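Cytochrome P450 RhF (Acinetobacter radioresistens, PDB 6RO8) is the heme domain of a self-sufficient class VII cytochrome P450 that probably inserts oxygen into organic substrates at a cysteine-ligated heme iron. Local coordinates at residues 66-71 with 349-354. Residues are numbered along the deposited sequence; the frame is centred on the assembly and turned at random.
Sequences VTRYED and NHDELH
In this P450 fold the start of helix 69-77, just after strand 63-66, is docked through Tyr69 onto an Asx turn at Asp351 in the loop that follows helix 345-349. The Asp351 carboxylate divides its oxygens between the two segments. OD2 reaches across to accept from Tyr69 N, in the first turn of the helix, at 2.6 Å through its anti lone pair, and the nearly linear N-H...O angle of 172° marks a well-directed bond. OD1 takes Leu353 N at 3.0 Å from above the carboxylate plane, closing the Asx turn within 349-354 and limiting rotation of the carboxylate. Beside the Tyr69-Asp351 bond the rings of Tyr69 and His354 form an offset face-to-face stack, with centroids 3.7 Å apart and planes inclined by 14°. Both side chains hold CG anti to the backbone N (chi1 179° in Tyr69), which brings the faces together. Glu370 secures both rings: its backbone O bonds Tyr69 OH and its OE1 bonds His354 NE2. The Tyr69 side chain lies about 6 Å from that of the heme-binding Tyr376 and about 12 Å from the heme. Where the contact is more exposed, Arg68, whose NH2 bonds Arg50 O, receives Leu353 CD1 over one guanidinium face, 3.7 Å from Arg68 NE.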
ATOM      1  N   VAL A  66       4.582   6.021  16.158  1.00 72.04           N
ATOM      2  CA  VAL A  66       6.007   5.700  16.134  1.00 70.50           C
ATOM      3  C   VAL A  66       6.591   6.379  14.901  1.00 68.47           C
ATOM      4  O   VAL A  66       6.204   6.059  13.771  1.00 68.03           O
ATOM      5  CB  VAL A  66       6.220   4.184  16.116  1.00 64.16           C
ATOM      6  CG1 VAL A  66       7.666   3.846  16.195  1.00 56.91           C
ATOM      7  CG2 VAL A  66       5.455   3.557  17.273  1.00 61.50           C
ATOM      8  N   THR A  67       7.500   7.335  15.116  1.00 71.07           N
ATOM      9  CA  THR A  67       7.919   8.270  14.078  1.00 67.44           C
ATOM     10  C   THR A  67       9.332   8.056  13.562  1.00 69.04           C
ATOM     11  O   THR A  67       9.635   8.528  12.464  1.00 67.00           O
ATOM     12  CB  THR A  67       7.809   9.716  14.580  1.00 68.22           C
ATOM     13  OG1 THR A  67       8.782   9.942  15.605  1.00 69.24           O
ATOM     14  CG2 THR A  67       6.388  10.015  15.109  1.00 68.70           C
ATOM     15  N   ARG A  68      10.191   7.346  14.294  1.00 77.36           N
ATOM     16  CA  ARG A  68      11.608   7.241  13.966  1.00 75.13           C
ATOM     17  C   ARG A  68      11.954   5.944  13.247  1.00 71.78           C
ATOM     18  O   ARG A  68      11.302   4.915  13.434  1.00 74.39           O
ATOM     19  CB  ARG A  68      12.454   7.345  15.228  1.00 83.27           C
ATOM     20  CG  ARG A  68      12.596   8.765  15.709  1.00 88.16           C
ATOM     21  CD  ARG A  68      13.633   8.859  16.774  1.00 81.90           C
ATOM     22  NE  ARG A  68      13.885  10.253  17.077  1.00 89.26           N
ATOM     23  CZ  ARG A  68      14.650  10.664  18.075  1.00 83.73           C
ATOM     24  NH1 ARG A  68      15.226   9.772  18.864  1.00 78.09           N
ATOM     25  NH2 ARG A  68      14.822  11.961  18.290  1.00 78.90           N
ATOM     26  N   TYR A  69      13.043   5.998  12.468  1.00 70.61           N
ATOM     27  CA  TYR A  69      13.431   4.865  11.631  1.00 69.95           C
ATOM     28  C   TYR A  69      13.788   3.639  12.472  1.00 71.86           C
ATOM     29  O   TYR A  69      13.302   2.532  12.212  1.00 75.93           O
ATOM     30  CB  TYR A  69      14.591   5.258  10.712  1.00 64.04           C
ATOM     31  CG  TYR A  69      15.060   4.114   9.825  1.00 66.84           C
ATOM     32  CD1 TYR A  69      14.494   3.898   8.575  1.00 68.10           C
ATOM     33  CD2 TYR A  69      16.044   3.232  10.255  1.00 67.32           C
ATOM     34  CE1 TYR A  69      14.901   2.858   7.786  1.00 69.74           C
ATOM     35  CE2 TYR A  69      16.452   2.181   9.470  1.00 71.86           C
ATOM     36  CZ  TYR A  69      15.887   2.005   8.232  1.00 70.85           C
ATOM     37  OH  TYR A  69      16.300   0.953   7.443  1.00 79.44           O
ATOM     38  N   GLU A  70      14.636   3.810  13.488  1.00 67.66           N
ATOM     39  CA  GLU A  70      15.060   2.650  14.268  1.00 70.55           C
ATOM     40  C   GLU A  70      13.897   2.028  15.044  1.00 72.41           C
ATOM     41  O   GLU A  70      13.785   0.799  15.109  1.00 72.44           O
ATOM     42  CB  GLU A  70      16.198   3.029  15.211  1.00 77.43           C
ATOM     43  CG  GLU A  70      17.560   3.192  14.545  1.00 93.37           C
ATOM     44  CD  GLU A  70      18.009   1.970  13.735  1.00107.93           C
ATOM     45  OE1 GLU A  70      17.564   0.836  14.028  1.00111.70           O
ATOM     46  OE2 GLU A  70      18.823   2.146  12.799  1.00110.21           O
ATOM     47  N   ASP A  71      13.016   2.849  15.630  1.00 70.88           N
ATOM     48  CA  ASP A  71      11.870   2.301  16.355  1.00 77.76           C
ATOM     49  C   ASP A  71      10.963   1.503  15.426  1.00 83.62           C
ATOM     50  O   ASP A  71      10.581   0.367  15.743  1.00 76.80           O
ATOM     51  CB  ASP A  71      11.050   3.410  17.024  1.00 84.45           C
ATOM     52  CG  ASP A  71      11.845   4.242  18.010  1.00 93.48           C
ATOM     53  OD1 ASP A  71      12.747   3.692  18.680  1.00 94.00           O
ATOM     54  OD2 ASP A  71      11.543   5.458  18.117  1.00 91.40           O
ATOM     55  N   ASN A 349      11.083   7.023   6.970  1.00 68.76           N
ATOM     56  CA  ASN A 349      11.832   7.223   5.744  1.00 72.89           C
ATOM     57  C   ASN A 349      12.323   8.650   5.601  1.00 77.37           C
ATOM     58  O   ASN A 349      13.200   8.901   4.762  1.00 78.72           O
ATOM     59  CB  ASN A 349      10.989   6.827   4.539  1.00 64.94           C
ATOM     60  CG  ASN A 349      10.723   5.329   4.489  1.00 68.94           C
ATOM     61  OD1 ASN A 349      11.362   4.549   5.213  1.00 65.05           O
ATOM     62  ND2 ASN A 349       9.805   4.908   3.602  1.00 56.78           N
ATOM     63  N   HIS A 350      11.806   9.577   6.413  1.00 65.49           N
ATOM     64  CA  HIS A 350      12.318  10.937   6.448  1.00 62.24           C
ATOM     65  C   HIS A 350      13.082  11.212   7.732  1.00 67.77           C
ATOM     66  O   HIS A 350      13.257  12.375   8.114  1.00 70.08           O
ATOM     67  CB  HIS A 350      11.176  11.923   6.264  1.00 60.13           C
ATOM     68  CG  HIS A 350      10.686  12.000   4.856  1.00 66.10           C
ATOM     69  ND1 HIS A 350      10.918  13.087   4.045  1.00 68.59           N
ATOM     70  CD2 HIS A 350      10.003  11.106   4.101  1.00 67.28           C
ATOM     71  CE1 HIS A 350      10.376  12.875   2.860  1.00 69.38           C
ATOM     72  NE2 HIS A 350       9.830  11.673   2.861  1.00 67.96           N
ATOM     73  N   ASP A 351      13.519  10.150   8.413  1.00 68.57           N
ATOM     74  CA  ASP A 351      14.263  10.265   9.660  1.00 72.37           C
ATOM     75  C   ASP A 351      15.677  10.754   9.361  1.00 79.48           C
ATOM     76  O   ASP A 351      16.500  10.024   8.786  1.00 69.73           O
ATOM     77  CB  ASP A 351      14.281   8.923  10.389  1.00 74.63           C
ATOM     78  CG  ASP A 351      14.765   9.039  11.836  1.00 79.05           C
ATOM     79  OD1 ASP A 351      15.311  10.103  12.211  1.00 77.62           O
ATOM     80  OD2 ASP A 351      14.618   8.055  12.593  1.00 74.20           O
ATOM     81  N   GLU A 352      15.956  12.000   9.752  1.00 70.55           N
ATOM     82  CA  GLU A 352      17.273  12.571   9.536  1.00 70.84           C
ATOM     83  C   GLU A 352      18.364  11.732  10.182  1.00 78.36           C
ATOM     84  O   GLU A 352      19.508  11.756   9.717  1.00 69.86           O
ATOM     85  CB  GLU A 352      17.305  13.997  10.070  1.00 78.26           C
ATOM     86  CG  GLU A 352      18.399  14.848   9.471  1.00 89.46           C
ATOM     87  CD  GLU A 352      18.423  14.800   7.962  1.00 96.46           C
ATOM     88  OE1 GLU A 352      17.349  14.959   7.338  1.00 99.18           O
ATOM     89  OE2 GLU A 352      19.518  14.608   7.400  1.00 99.97           O
ATOM     90  N   LEU A 353      18.025  10.958  11.216  1.00 77.15           N
ATOM     91  CA  LEU A 353      19.000  10.092  11.863  1.00 78.74           C
ATOM     92  C   LEU A 353      19.461   8.958  10.959  1.00 80.96           C
ATOM     93  O   LEU A 353      20.473   8.322  11.264  1.00 89.71           O
ATOM     94  CB  LEU A 353      18.414   9.513  13.153  1.00 76.42           C
ATOM     95  CG  LEU A 353      18.010  10.571  14.178  1.00 79.48           C
ATOM     96  CD1 LEU A 353      17.129   9.997  15.282  1.00 81.96           C
ATOM     97  CD2 LEU A 353      19.251  11.198  14.756  1.00 78.90           C
ATOM     98  N   HIS A 354      18.754   8.681   9.863  1.00 77.85           N
ATOM     99  CA  HIS A 354      19.146   7.543   9.037  1.00 79.66           C
ATOM    100  C   HIS A 354      19.381   7.894   7.571  1.00 74.64           C
ATOM    101  O   HIS A 354      20.128   7.199   6.874  1.00 73.61           O
ATOM    102  CB  HIS A 354      18.096   6.442   9.128  1.00 68.27           C
ATOM    103  CG  HIS A 354      18.530   5.163   8.500  1.00 73.29           C
ATOM    104  ND1 HIS A 354      19.248   4.206   9.182  1.00 80.66           N
ATOM    105  CD2 HIS A 354      18.360   4.687   7.245  1.00 76.25           C
ATOM    106  CE1 HIS A 354      19.489   3.187   8.376  1.00 82.39           C
ATOM    107  NE2 HIS A 354      18.962   3.455   7.194  1.00 78.73           N
TER